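Local coordinates for protein oxidized polyvinyl alcohol hydrolase (Pseudomonas sp. VM15C, PDB 3WWC) that hydrolyses beta-diketones such as 4,6-nonanedione, and cleaves oxidized polyvinyl alcohol in the second step of polyvinyl alcohol degradation, at residues 241-246 with 289-294; 144-149 with 188-193; 33-38 with 52-57; 98-103 with 151-156. The protein carries 1 engineered substitution. All blocks are in the same frame, centred on the assembly; numbering follows the deposited sequence.

Contact 1: residues 241-246 with 289-294; sequences PAKVGP and QPDVVH
The side-chain amide of Gln-289 binds the backbone of the loop 241-246 with both of its ends. Its NE2 donates an almost straight hydrogen bond to Ala-242 O (3.1 Å); the acceptor lies in the Gln-289 amide plane, while the donor stands well above the plane of the Ala-242 carbonyl. Its OE1 accepts from Val-244 N at 3.0 Å and from a water that also donates to Val-244 O and accepts from Asp-291 N. A bend at chi2 (-69°) swings this amide round to the loop. A leucine in its place would probably leave Ala-242 O and Val-244 N without these partners, and the loop less firmly fixed to the turn.

The charged pair is looser. Lys-243, fully extended, carries NZ to 3.5 Å from Asp-291 OD2, and one water accepts from NZ while another joins Val-244 O to OD2. A long, flexible lysine suits this exposed edge.

A weaker, polar touch is the CA-H...O contact of Pro-246 CA with Asp-291 O (3.2 Å). Apolar contact lies deeper, where Val-244 CG2 meets Val-292 CG2 at 3.5 Å.

Residues 289-292 form a type I turn between helix 275-288 and strand 292-298, while 241-246 leads into strand 247-253. The contact thus joins the entrances of two neighbouring parallel strands, an arrangement belonging to the central sheet of an alpha/beta-hydrolase fold.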
loop_
_atom_site.group_PDB
_atom_site.type_symbol
_atom_site.label_atom_id
_atom_site.label_comp_id
_atom_site.label_asym_id
_atom_site.label_seq_id
_atom_site.Cartn_x
_atom_site.Cartn_y
_atom_site.Cartn_z
ATOM N N PRO A 241 9.225 8.645 11.022
ATOM C CA PRO A 241 10.687 8.748 10.907
ATOM C C PRO A 241 11.188 10.079 10.374
ATOM O O PRO A 241 10.570 10.681 9.506
ATOM C CB PRO A 241 11.061 7.570 10.023
ATOM C CG PRO A 241 9.796 7.127 9.348
ATOM C CD PRO A 241 8.647 7.559 10.205
ATOM N N ALA A 242 12.327 10.555 10.894
ATOM C CA ALA A 242 12.873 11.827 10.423
ATOM C C ALA A 242 13.412 11.647 9.017
ATOM O O ALA A 242 13.389 12.590 8.193
ATOM C CB ALA A 242 14.006 12.283 11.356
ATOM N N LYS A 243 13.915 10.449 8.753
ATOM C CA LYS A 243 14.462 10.149 7.432
ATOM C C LYS A 243 14.192 8.724 7.014
ATOM O O LYS A 243 14.346 7.769 7.803
ATOM C CB LYS A 243 15.962 10.385 7.374
ATOM C CG LYS A 243 16.429 10.474 5.925
ATOM C CD LYS A 243 17.860 10.916 5.765
ATOM C CE LYS A 243 18.150 11.048 4.275
ATOM N NZ LYS A 243 19.548 11.556 4.044
ATOM N N VAL A 244 13.731 8.568 5.783
ATOM C CA VAL A 244 13.483 7.222 5.270
ATOM C C VAL A 244 14.476 6.931 4.173
ATOM O O VAL A 244 15.131 7.827 3.628
ATOM C CB VAL A 244 11.994 7.013 4.724
ATOM C CG1 VAL A 244 11.016 7.234 5.844
ATOM C CG2 VAL A 244 11.684 7.900 3.533
ATOM N N GLY A 245 14.629 5.644 3.901
ATOM C CA GLY A 245 15.480 5.147 2.835
ATOM C C GLY A 245 14.982 5.639 1.469
ATOM O O GLY A 245 13.856 6.169 1.341
ATOM N N PRO A 246 15.753 5.429 0.410
ATOM C CA PRO A 246 15.406 5.883 -0.933
ATOM C C PRO A 246 14.203 5.167 -1.524
ATOM O O PRO A 246 14.197 3.927 -1.607
ATOM C CB PRO A 246 16.663 5.598 -1.732
ATOM C CG PRO A 246 17.695 5.443 -0.751
ATOM C CD PRO A 246 17.098 4.832 0.440
ATOM N N GLN A 289 10.577 14.259 2.129
ATOM C CA GLN A 289 11.761 13.401 2.272
ATOM C C GLN A 289 12.725 13.604 1.134
ATOM O O GLN A 289 12.365 13.506 -0.037
ATOM C CB GLN A 289 11.277 11.951 2.372
ATOM C CG GLN A 289 10.630 11.696 3.695
ATOM C CD GLN A 289 11.666 11.724 4.807
ATOM O OE1 GLN A 289 12.742 11.128 4.682
ATOM N NE2 GLN A 289 11.347 12.389 5.889
ATOM N N PRO A 290 14.001 13.871 1.442
ATOM C CA PRO A 290 14.971 14.121 0.397
ATOM C C PRO A 290 15.344 13.015 -0.523
ATOM O O PRO A 290 15.723 13.281 -1.653
ATOM C CB PRO A 290 16.189 14.667 1.158
ATOM C CG PRO A 290 16.096 13.971 2.466
ATOM C CD PRO A 290 14.609 13.989 2.780
ATOM N N ASP A 291 15.244 11.778 -0.043
ATOM C CA ASP A 291 15.588 10.661 -0.890
ATOM C C ASP A 291 14.381 9.946 -1.444
ATOM O O ASP A 291 14.468 8.812 -1.879
ATOM C CB ASP A 291 16.465 9.671 -0.133
ATOM C CG ASP A 291 17.787 10.267 0.248
ATOM O OD1 ASP A 291 18.220 11.225 -0.454
ATOM O OD2 ASP A 291 18.401 9.788 1.238
ATOM N N VAL A 292 13.258 10.628 -1.449
ATOM C CA VAL A 292 12.012 10.055 -1.990
ATOM C C VAL A 292 11.469 10.907 -3.118
ATOM O O VAL A 292 11.403 12.135 -2.999
ATOM C CB VAL A 292 10.924 10.007 -0.889
ATOM C CG1 VAL A 292 9.605 9.476 -1.464
ATOM C CG2 VAL A 292 11.368 9.131 0.245
ATOM N N VAL A 293 11.083 10.284 -4.230
ATOM C CA VAL A 293 10.373 10.942 -5.328
ATOM C C VAL A 293 8.905 10.636 -5.016
ATOM O O VAL A 293 8.551 9.472 -4.910
ATOM C CB VAL A 293 10.726 10.316 -6.692
ATOM C CG1 VAL A 293 9.780 10.825 -7.796
ATOM C CG2 VAL A 293 12.169 10.649 -7.062
ATOM N N HIS A 294 8.070 11.654 -4.817
ATOM C CA HIS A 294 6.665 11.400 -4.594
ATOM C C HIS A 294 5.875 11.880 -5.793
ATOM O O HIS A 294 6.065 13.002 -6.257
ATOM C CB HIS A 294 6.142 12.134 -3.348
ATOM C CG HIS A 294 4.706 11.824 -3.075
ATOM N ND1 HIS A 294 3.670 12.550 -3.643
ATOM C CD2 HIS A 294 4.142 10.734 -2.510
ATOM C CE1 HIS A 294 2.534 11.907 -3.438
ATOM N NE2 HIS A 294 2.784 10.804 -2.751
HETATM O O HOH W 1 19.679 13.332 1.905
HETATM O O HOH W 2 14.470 10.452 2.541
HETATM O O HOH W 3 17.791 7.833 2.673
#

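Contact 2: residues 144-149 with 188-193; sequences NDEGPD and LFRSNF
Glu-146 meets Phe-189 and Arg-190 in a surface contact, part salt bridge and part CH-pi, that joins the lead-in of helix 148-160 to the C-terminal end of helix 178-189 and the residue that follows it. Arg-190 grips the carboxylate side-on. Its NE gives a nearly straight bond to Glu-146 OE1 (2.9 Å) and its NH2 a more bent one to Glu-146 OE2 (2.8 Å), each oxygen using its syn lone pair. The carboxylate and guanidinium planes are 30° apart, and NH2 has its partner tilted from the guanidinium plane. Glutamate reaches this partner because chi1 of 67° sets CG between the backbone N and the carbonyl carbon, with the rest of the chain extended. OE1 has a further hydrogen bond with Ser-150 OG, so two groups hold this oxygen.

Next to the salt bridge, Glu-146 CA sits over the face of the Phe-189 ring, 3.5 Å from its centroid, and Glu-146 CB packs 3.6 Å from Phe-189 CG. The broad, flat ring thus supports the backbone just before the helix. There Asp-145 OD1 accepts from Gly-147 N (2.9 Å) in an Asx turn, and Gly-147, the N-cap, has a positive phi that suits glycine.

Around this junction, Arg-185 of helix 178-189 binds Glu-146 O, Phe-189 also touches Pro-237, and Arg-190 packs on Val-154 of helix 148-160, while Leu-188 turns to helix 275-288.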
loop_
_atom_site.group_PDB
_atom_site.type_symbol
_atom_site.label_atom_id
_atom_site.label_comp_id
_atom_site.label_asym_id
_atom_site.label_seq_id
_atom_site.Cartn_x
_atom_site.Cartn_y
_atom_site.Cartn_z
ATOM N N ASN A 144 5.824 1.412 17.553
ATOM C CA ASN A 144 7.140 1.308 16.957
ATOM C C ASN A 144 7.537 -0.125 16.626
ATOM O O ASN A 144 8.710 -0.491 16.671
ATOM C CB ASN A 144 8.210 2.047 17.810
ATOM C CG ASN A 144 8.178 3.619 17.616
ATOM O OD1 ASN A 144 8.648 4.157 16.605
ATOM N ND2 ASN A 144 7.609 4.331 18.604
ATOM N N ASP A 145 6.538 -0.922 16.277
ATOM C CA ASP A 145 6.720 -2.291 15.831
ATOM C C ASP A 145 5.903 -2.347 14.529
ATOM O O ASP A 145 4.698 -2.090 14.550
ATOM C CB ASP A 145 6.157 -3.294 16.844
ATOM C CG ASP A 145 6.456 -4.752 16.462
ATOM O OD1 ASP A 145 6.298 -5.184 15.277
ATOM O OD2 ASP A 145 6.826 -5.499 17.385
ATOM N N GLU A 146 6.576 -2.709 13.437
ATOM C CA GLU A 146 5.960 -2.748 12.105
ATOM C C GLU A 146 4.768 -3.654 12.046
ATOM O O GLU A 146 3.851 -3.429 11.250
ATOM C CB GLU A 146 6.995 -3.193 11.060
ATOM C CG GLU A 146 7.451 -4.634 11.238
ATOM C CD GLU A 146 8.559 -5.029 10.255
ATOM O OE1 GLU A 146 8.507 -4.594 9.094
ATOM O OE2 GLU A 146 9.490 -5.783 10.643
ATOM N N GLY A 147 4.735 -4.680 12.886
ATOM C CA GLY A 147 3.607 -5.615 12.807
ATOM C C GLY A 147 3.901 -6.821 11.931
ATOM O O GLY A 147 4.787 -6.771 11.093
ATOM N N PRO A 148 3.086 -7.872 12.023
ATOM C CA PRO A 148 3.347 -9.085 11.256
ATOM C C PRO A 148 3.093 -9.107 9.769
ATOM O O PRO A 148 3.581 -10.002 9.120
ATOM C CB PRO A 148 2.574 -10.179 12.018
ATOM C CG PRO A 148 1.554 -9.443 12.834
ATOM C CD PRO A 148 2.003 -8.014 13.013
ATOM N N ASP A 149 2.345 -8.145 9.223
ATOM C CA ASP A 149 2.203 -8.162 7.791
ATOM C C ASP A 149 3.443 -7.531 7.149
ATOM O O ASP A 149 3.969 -8.087 6.175
ATOM C CB ASP A 149 0.934 -7.375 7.349
ATOM C CG ASP A 149 -0.265 -8.281 7.184
ATOM O OD1 ASP A 149 -0.085 -9.493 6.940
ATOM O OD2 ASP A 149 -1.410 -7.795 7.272
ATOM N N LEU A 188 6.841 3.045 5.458
ATOM C CA LEU A 188 7.370 3.826 6.577
ATOM C C LEU A 188 8.250 2.996 7.468
ATOM O O LEU A 188 9.195 3.528 8.071
ATOM C CB LEU A 188 6.200 4.413 7.414
ATOM C CG LEU A 188 5.422 5.485 6.649
ATOM C CD1 LEU A 188 4.090 5.752 7.365
ATOM C CD2 LEU A 188 6.294 6.776 6.538
ATOM N N PHE A 189 7.970 1.696 7.547
ATOM C CA PHE A 189 8.759 0.808 8.411
ATOM C C PHE A 189 9.827 0.025 7.689
ATOM O O PHE A 189 10.772 -0.456 8.350
ATOM C CB PHE A 189 7.880 -0.226 9.148
ATOM C CG PHE A 189 7.182 0.318 10.391
ATOM C CD1 PHE A 189 7.795 0.285 11.631
ATOM C CD2 PHE A 189 5.879 0.760 10.300
ATOM C CE1 PHE A 189 7.097 0.683 12.772
ATOM C CE2 PHE A 189 5.162 1.164 11.453
ATOM C CZ PHE A 189 5.790 1.116 12.695
ATOM N N ARG A 190 9.715 -0.148 6.364
ATOM C CA ARG A 190 10.700 -0.954 5.639
ATOM C C ARG A 190 11.255 -0.185 4.436
ATOM O O ARG A 190 11.428 -0.717 3.343
ATOM C CB ARG A 190 10.026 -2.271 5.211
ATOM C CG ARG A 190 9.894 -3.237 6.385
ATOM C CD ARG A 190 11.254 -3.871 6.731
ATOM N NE ARG A 190 11.002 -4.896 7.726
ATOM C CZ ARG A 190 11.802 -5.935 7.986
ATOM N NH1 ARG A 190 12.946 -6.094 7.330
ATOM N NH2 ARG A 190 11.432 -6.852 8.866
ATOM N N SER A 191 11.577 1.086 4.661
ATOM C CA SER A 191 12.107 1.913 3.598
ATOM C C SER A 191 13.511 1.568 3.169
ATOM O O SER A 191 14.006 2.176 2.226
ATOM C CB SER A 191 12.037 3.402 3.964
ATOM O OG SER A 191 12.918 3.699 5.042
ATOM N N ASN A 192 14.155 0.607 3.836
ATOM C CA ASN A 192 15.467 0.191 3.362
ATOM C C ASN A 192 15.357 -1.137 2.640
ATOM O O ASN A 192 16.362 -1.729 2.245
ATOM C CB ASN A 192 16.456 0.108 4.528
ATOM C CG ASN A 192 16.690 1.493 5.151
ATOM O OD1 ASN A 192 17.061 2.429 4.446
ATOM N ND2 ASN A 192 16.439 1.623 6.446
ATOM N N PHE A 193 14.125 -1.568 2.383
ATOM C CA PHE A 193 13.907 -2.834 1.661
ATOM C C PHE A 193 13.192 -2.534 0.330
ATOM O O PHE A 193 13.754 -2.704 -0.736
ATOM C CB PHE A 193 13.059 -3.828 2.502
ATOM C CG PHE A 193 12.801 -5.133 1.794
ATOM C CD1 PHE A 193 13.826 -6.051 1.645
ATOM C CD2 PHE A 193 11.532 -5.428 1.265
ATOM C CE1 PHE A 193 13.620 -7.282 0.976
ATOM C CE2 PHE A 193 11.306 -6.628 0.601
ATOM C CZ PHE A 193 12.351 -7.561 0.459
#

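Contact 3: residues 33-38 with 52-57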
loop_
_atom_site.group_PDB
_atom_site.type_symbol
_atom_site.label_atom_id
_atom_site.label_comp_id
_atom_site.label_asym_id
_atom_site.label_seq_id
_atom_site.Cartn_x
_atom_site.Cartn_y
_atom_site.Cartn_z
ATOM N N VAL A 33 9.103 -22.991 -2.486
ATOM C CA VAL A 33 8.321 -22.004 -3.220
ATOM C C VAL A 33 7.882 -22.519 -4.562
ATOM O O VAL A 33 8.602 -23.284 -5.219
ATOM C CB VAL A 33 9.122 -20.739 -3.460
ATOM C CG1 VAL A 33 8.261 -19.707 -4.225
ATOM C CG2 VAL A 33 9.556 -20.205 -2.183
ATOM N N LYS A 34 6.689 -22.128 -4.976
ATOM C CA LYS A 34 6.183 -22.574 -6.247
ATOM C C LYS A 34 5.459 -21.484 -6.998
ATOM O O LYS A 34 5.109 -20.448 -6.422
ATOM C CB LYS A 34 5.227 -23.765 -6.034
ATOM C CG LYS A 34 4.083 -23.463 -5.097
ATOM C CD LYS A 34 3.055 -24.634 -4.944
ATOM C CE LYS A 34 2.136 -24.806 -6.188
ATOM N NZ LYS A 34 1.182 -23.683 -6.427
ATOM N N GLU A 35 5.243 -21.719 -8.291
ATOM C CA GLU A 35 4.470 -20.792 -9.083
ATOM C C GLU A 35 3.062 -21.026 -8.593
ATOM O O GLU A 35 2.686 -22.150 -8.239
ATOM C CB GLU A 35 4.557 -21.148 -10.563
ATOM C CG GLU A 35 3.581 -20.401 -11.414
ATOM C CD GLU A 35 3.803 -20.629 -12.913
ATOM O OE1 GLU A 35 4.659 -21.456 -13.279
ATOM O OE2 GLU A 35 3.105 -19.977 -13.719
ATOM N N GLY A 36 2.260 -19.977 -8.561
ATOM C CA GLY A 36 0.891 -20.107 -8.122
ATOM C C GLY A 36 0.715 -19.946 -6.620
ATOM O O GLY A 36 1.466 -19.205 -5.982
ATOM N N LEU A 37 -0.239 -20.665 -6.048
ATOM C CA LEU A 37 -0.530 -20.546 -4.632
ATOM C C LEU A 37 0.458 -21.245 -3.715
ATOM O O LEU A 37 0.768 -22.441 -3.948
ATOM C CB LEU A 37 -1.926 -21.095 -4.347
ATOM C CG LEU A 37 -2.364 -20.992 -2.890
ATOM C CD1 LEU A 37 -2.541 -19.543 -2.443
ATOM C CD2 LEU A 37 -3.736 -21.696 -2.784
ATOM N N ASN A 38 1.000 -20.508 -2.725
ATOM C CA ASN A 38 1.936 -21.056 -1.716
ATOM C C ASN A 38 1.217 -20.953 -0.400
ATOM O O ASN A 38 0.690 -19.890 -0.074
ATOM C CB ASN A 38 3.188 -20.166 -1.671
ATOM C CG ASN A 38 4.045 -20.342 -2.911
ATOM O OD1 ASN A 38 5.009 -21.102 -2.873
ATOM N ND2 ASN A 38 3.681 -19.695 -4.016
ATOM N N VAL A 52 2.233 -16.485 -6.586
ATOM C CA VAL A 52 3.317 -15.994 -7.412
ATOM C C VAL A 52 3.017 -16.149 -8.886
ATOM O O VAL A 52 2.657 -17.249 -9.360
ATOM C CB VAL A 52 4.647 -16.774 -7.137
ATOM C CG1 VAL A 52 5.780 -16.291 -8.118
ATOM C CG2 VAL A 52 5.080 -16.632 -5.690
ATOM N N TYR A 53 3.150 -15.052 -9.637
ATOM C CA TYR A 53 3.033 -15.119 -11.106
ATOM C C TYR A 53 4.418 -14.637 -11.607
ATOM O O TYR A 53 4.722 -13.424 -11.610
ATOM C CB TYR A 53 1.921 -14.175 -11.632
ATOM C CG TYR A 53 0.469 -14.587 -11.388
ATOM C CD1 TYR A 53 -0.165 -14.359 -10.155
ATOM C CD2 TYR A 53 -0.287 -15.184 -12.405
ATOM C CE1 TYR A 53 -1.505 -14.734 -9.973
ATOM C CE2 TYR A 53 -1.614 -15.547 -12.219
ATOM C CZ TYR A 53 -2.211 -15.321 -11.000
ATOM O OH TYR A 53 -3.559 -15.676 -10.823
ATOM N N PRO A 54 5.284 -15.557 -12.082
ATOM C CA PRO A 54 6.612 -15.144 -12.559
ATOM C C PRO A 54 6.551 -14.268 -13.800
ATOM O O PRO A 54 5.687 -14.418 -14.669
ATOM C CB PRO A 54 7.347 -16.459 -12.821
ATOM C CG PRO A 54 6.547 -17.492 -12.069
ATOM C CD PRO A 54 5.117 -17.024 -12.099
ATOM N N ALA A 55 7.491 -13.328 -13.879
ATOM C CA ALA A 55 7.537 -12.405 -14.997
ATOM C C ALA A 55 7.685 -13.082 -16.328
ATOM O O ALA A 55 8.476 -14.022 -16.428
ATOM C CB ALA A 55 8.730 -11.441 -14.815
ATOM N N LYS A 56 7.000 -12.545 -17.329
ATOM C CA LYS A 56 7.107 -13.024 -18.732
ATOM C C LYS A 56 7.961 -12.065 -19.566
ATOM O O LYS A 56 8.041 -10.863 -19.278
ATOM C CB LYS A 56 5.742 -13.060 -19.396
ATOM C CG LYS A 56 4.763 -13.973 -18.744
ATOM C CD LYS A 56 5.286 -15.373 -18.616
ATOM C CE LYS A 56 4.102 -16.321 -18.599
ATOM N NZ LYS A 56 2.845 -15.509 -18.847
ATOM N N ASN A 57 8.570 -12.595 -20.639
ATOM C CA ASN A 57 9.415 -11.804 -21.564
ATOM C C ASN A 57 10.593 -11.076 -20.923
ATOM O O ASN A 57 11.026 -10.020 -21.430
ATOM C CB ASN A 57 8.574 -10.774 -22.331
ATOM C CG ASN A 57 7.565 -11.425 -23.247
ATOM O OD1 ASN A 57 7.834 -12.494 -23.819
ATOM N ND2 ASN A 57 6.397 -10.799 -23.398
#
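Val-52 sets CG1 anti to its backbone N (chi1 176°), which directs CG2 at the Asn-38 amide, 3.8 Å from ND2. Asn-38 has CG anti to its own carbonyl carbon (chi1 -72°), and its amide doubles back on Lys-34: OD1 accepts from Lys-34 N in the carbonyl plane at 2.9 Å, and ND2 donates to Lys-34 O at 2.9 Å. A leucine here would probably leave Lys-34 N and O without these mates and free residues 33-35 to shift away from Val-52, whose CB lies 3.8 Å from Lys-34 O.

Between the two segments the backbone does the binding. Gly-36 and Val-52 form an antiparallel hydrogen-bonded pair, with Gly-36 N to Val-52 O and Val-52 N to Gly-36 O both 2.9 Å. At phi 88° any side chain on Gly-36 would press on Glu-35 O, and its CB would crowd Lys-34 NZ, which is bonded to Leu-37 O and Glu-35 O. Glu-35 crosses Pro-54 at about a right angle, CG to CD 3.8 Å.

This is the open end of the hairpin of strands 36-43 and 46-53. Strand 36-43 is outermost in the main sheet, strand 46-53 pairs onward with 96-100, and Val-52 packs on Val-160 of helix 148-160.

Contact 4: residues 98-103 with 151-156; sequences IAPVRA and SFFVAM
Pro-100 is the meeting point of the contact: its CB touches three side chains of segment 151-156, part of helix 148-160. Phe-153 CE1 lies 3.7 Å from this CB, and the proline ring and the Phe-153 side chain cross at about a right angle. Phe-152 CE2 approaches the same Pro-100 CB to 3.8 Å, and Met-156 SD comes to 4.0 Å from it. Alongside, Ile-98 and Met-156 slide past each other in opposite directions, with Ile-98 CG2 at 3.8 Å from Met-156 CG. A bend at the end of the methionine (chi3 75°) turns CE back over the isoleucine, where it too lies 3.8 Å from Ile-98 CG2. The flexible thioether can thus follow both a branched chain and a rigid ring.

The backbones explain most of this. Along the strand, Ile-98 and Pro-100 face the helix, whereas the small Ala-99 points the other way. On the helix, Phe-152 and Met-156 stand one turn apart, linked by the bond from Met-156 N to Phe-152 O (2.8 Å), while Phe-153 brings in only the end of its ring. The short axes approach to 9.9 Å and run roughly antiparallel, at 149°.

Further out, Val-66 of strand 62-68 touches Pro-100 and Met-156, Met-68 touches Pro-100 and Phe-153, and Phe-50 of strand 46-53 flanks Met-156. Ala-99 pairs with Ile-51 and Ile-98 with Trp-65, which fixes the strand within the sheet.

The side chains that meet across this buried interface are hydrocarbon or thioether, so shape fit and exclusion of water probably do most to hold helix 148-160 against the sheet, as in the layered core of alpha/beta hydrolases.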
loop_
_atom_site.group_PDB
_atom_site.type_symbol
_atom_site.label_atom_id
_atom_site.label_comp_id
_atom_site.label_asym_id
_atom_site.label_seq_id
_atom_site.Cartn_x
_atom_site.Cartn_y
_atom_site.Cartn_z
ATOM N N ILE A 98 3.906 -11.038 -6.675
ATOM C CA ILE A 98 3.933 -11.860 -5.450
ATOM C C ILE A 98 2.862 -11.222 -4.582
ATOM O O ILE A 98 3.073 -10.150 -3.989
ATOM C CB ILE A 98 5.308 -11.782 -4.797
ATOM C CG1 ILE A 98 6.419 -12.153 -5.804
ATOM C CG2 ILE A 98 5.321 -12.745 -3.605
ATOM C CD1 ILE A 98 7.814 -11.926 -5.197
ATOM N N ALA A 99 1.693 -11.890 -4.495
ATOM C CA ALA A 99 0.495 -11.321 -3.868
ATOM C C ALA A 99 0.156 -12.005 -2.589
ATOM O O ALA A 99 -0.208 -13.189 -2.588
ATOM C CB ALA A 99 -0.676 -11.502 -4.864
ATOM N N PRO A 100 0.230 -11.296 -1.482
ATOM C CA PRO A 100 -0.076 -11.916 -0.188
ATOM C C PRO A 100 -1.553 -12.039 0.083
ATOM O O PRO A 100 -2.337 -11.194 -0.323
ATOM C CB PRO A 100 0.561 -10.949 0.826
ATOM C CG PRO A 100 0.406 -9.555 0.104
ATOM C CD PRO A 100 0.720 -9.888 -1.347
ATOM N N VAL A 101 -1.923 -13.116 0.780
ATOM C CA VAL A 101 -3.316 -13.326 1.225
ATOM C C VAL A 101 -3.418 -12.709 2.616
ATOM O O VAL A 101 -2.476 -12.811 3.430
ATOM C CB VAL A 101 -3.622 -14.828 1.250
ATOM C CG1 VAL A 101 -5.043 -15.122 1.818
ATOM C CG2 VAL A 101 -3.517 -15.359 -0.189
ATOM N N ARG A 102 -4.545 -12.083 2.918
ATOM C CA ARG A 102 -4.768 -11.450 4.218
ATOM C C ARG A 102 -4.823 -12.509 5.336
ATOM O O ARG A 102 -5.374 -13.612 5.136
ATOM C CB ARG A 102 -6.091 -10.656 4.192
ATOM C CG ARG A 102 -6.046 -9.473 3.230
ATOM C CD ARG A 102 -7.428 -8.822 2.998
ATOM N NE ARG A 102 -8.244 -9.786 2.288
ATOM C CZ ARG A 102 -9.550 -9.699 2.117
ATOM N NH1 ARG A 102 -10.226 -8.638 2.566
ATOM N NH2 ARG A 102 -10.191 -10.761 1.587
ATOM N N ALA A 103 -4.250 -12.196 6.494
ATOM C CA ALA A 103 -4.248 -13.144 7.602
ATOM C C ALA A 103 -5.680 -13.570 7.968
ATOM O O ALA A 103 -5.952 -14.774 8.191
ATOM C CB ALA A 103 -3.560 -12.469 8.811
ATOM N N SER A 151 6.464 -7.413 8.204
ATOM C CA SER A 151 7.596 -8.364 8.227
ATOM C C SER A 151 7.359 -9.597 7.361
ATOM O O SER A 151 8.290 -10.112 6.733
ATOM C CB SER A 151 7.928 -8.772 9.668
ATOM O OG SER A 151 6.809 -9.346 10.324
ATOM N N PHE A 152 6.117 -10.054 7.259
ATOM C CA PHE A 152 5.833 -11.208 6.429
ATOM C C PHE A 152 6.150 -10.875 4.997
ATOM O O PHE A 152 6.728 -11.682 4.299
ATOM C CB PHE A 152 4.326 -11.534 6.555
ATOM C CG PHE A 152 3.763 -12.352 5.429
ATOM C CD1 PHE A 152 4.403 -13.499 4.940
ATOM C CD2 PHE A 152 2.546 -11.973 4.856
ATOM C CE1 PHE A 152 3.830 -14.242 3.898
ATOM C CE2 PHE A 152 1.978 -12.733 3.812
ATOM C CZ PHE A 152 2.626 -13.873 3.335
ATOM N N PHE A 153 5.806 -9.684 4.534
ATOM C CA PHE A 153 6.027 -9.391 3.098
ATOM C C PHE A 153 7.506 -9.418 2.750
ATOM O O PHE A 153 7.852 -9.830 1.665
ATOM C CB PHE A 153 5.467 -7.999 2.720
ATOM C CG PHE A 153 4.005 -7.808 3.006
ATOM C CD1 PHE A 153 3.097 -8.867 3.084
ATOM C CD2 PHE A 153 3.556 -6.517 3.227
ATOM C CE1 PHE A 153 1.744 -8.622 3.394
ATOM C CE2 PHE A 153 2.224 -6.244 3.528
ATOM C CZ PHE A 153 1.307 -7.301 3.615
ATOM N N VAL A 154 8.354 -8.969 3.668
ATOM C CA VAL A 154 9.800 -8.977 3.410
ATOM C C VAL A 154 10.253 -10.433 3.331
ATOM O O VAL A 154 10.950 -10.812 2.411
ATOM C CB VAL A 154 10.534 -8.227 4.543
ATOM C CG1 VAL A 154 12.078 -8.388 4.396
ATOM C CG2 VAL A 154 10.175 -6.750 4.446
ATOM N N ALA A 155 9.826 -11.236 4.288
ATOM C CA ALA A 155 10.203 -12.652 4.283
ATOM C C ALA A 155 9.687 -13.384 3.060
ATOM O O ALA A 155 10.377 -14.252 2.480
ATOM C CB ALA A 155 9.686 -13.334 5.530
ATOM N N MET A 156 8.486 -13.026 2.620
ATOM C CA MET A 156 7.853 -13.603 1.446
ATOM C C MET A 156 8.680 -13.318 0.186
ATOM O O MET A 156 9.020 -14.225 -0.580
ATOM C CB MET A 156 6.457 -12.996 1.354
ATOM C CG MET A 156 5.712 -13.333 0.091
ATOM S SD MET A 156 4.144 -12.441 -0.040
ATOM C CE MET A 156 4.698 -10.742 -0.471
#

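Overall arrangement
Contacts 1, 3 and 4 all reach the long mixed sheet. Contact 3 lies at its outermost hairpin; contact 4, about 14 Å away between centres, involves strand 96-100, next to strand 46-53; contact 1, its centre about 31 Å from that of contact 3, lies towards the far end. Contact 2 bridges contacts 4 and 1: it shares helix 148-160 with contact 4, touching it through Ser-151 and Val-154, and meets contact 1 where Ser-191 OG probably bonds Gly-245 N. Along the chain contact 3 closes first, contacts 4 and 2 interleave, and contact 1 follows. Together they fasten helices and loops to one alpha/beta-hydrolase sheet, whose strand-end loops carry the catalytic residues in this fold.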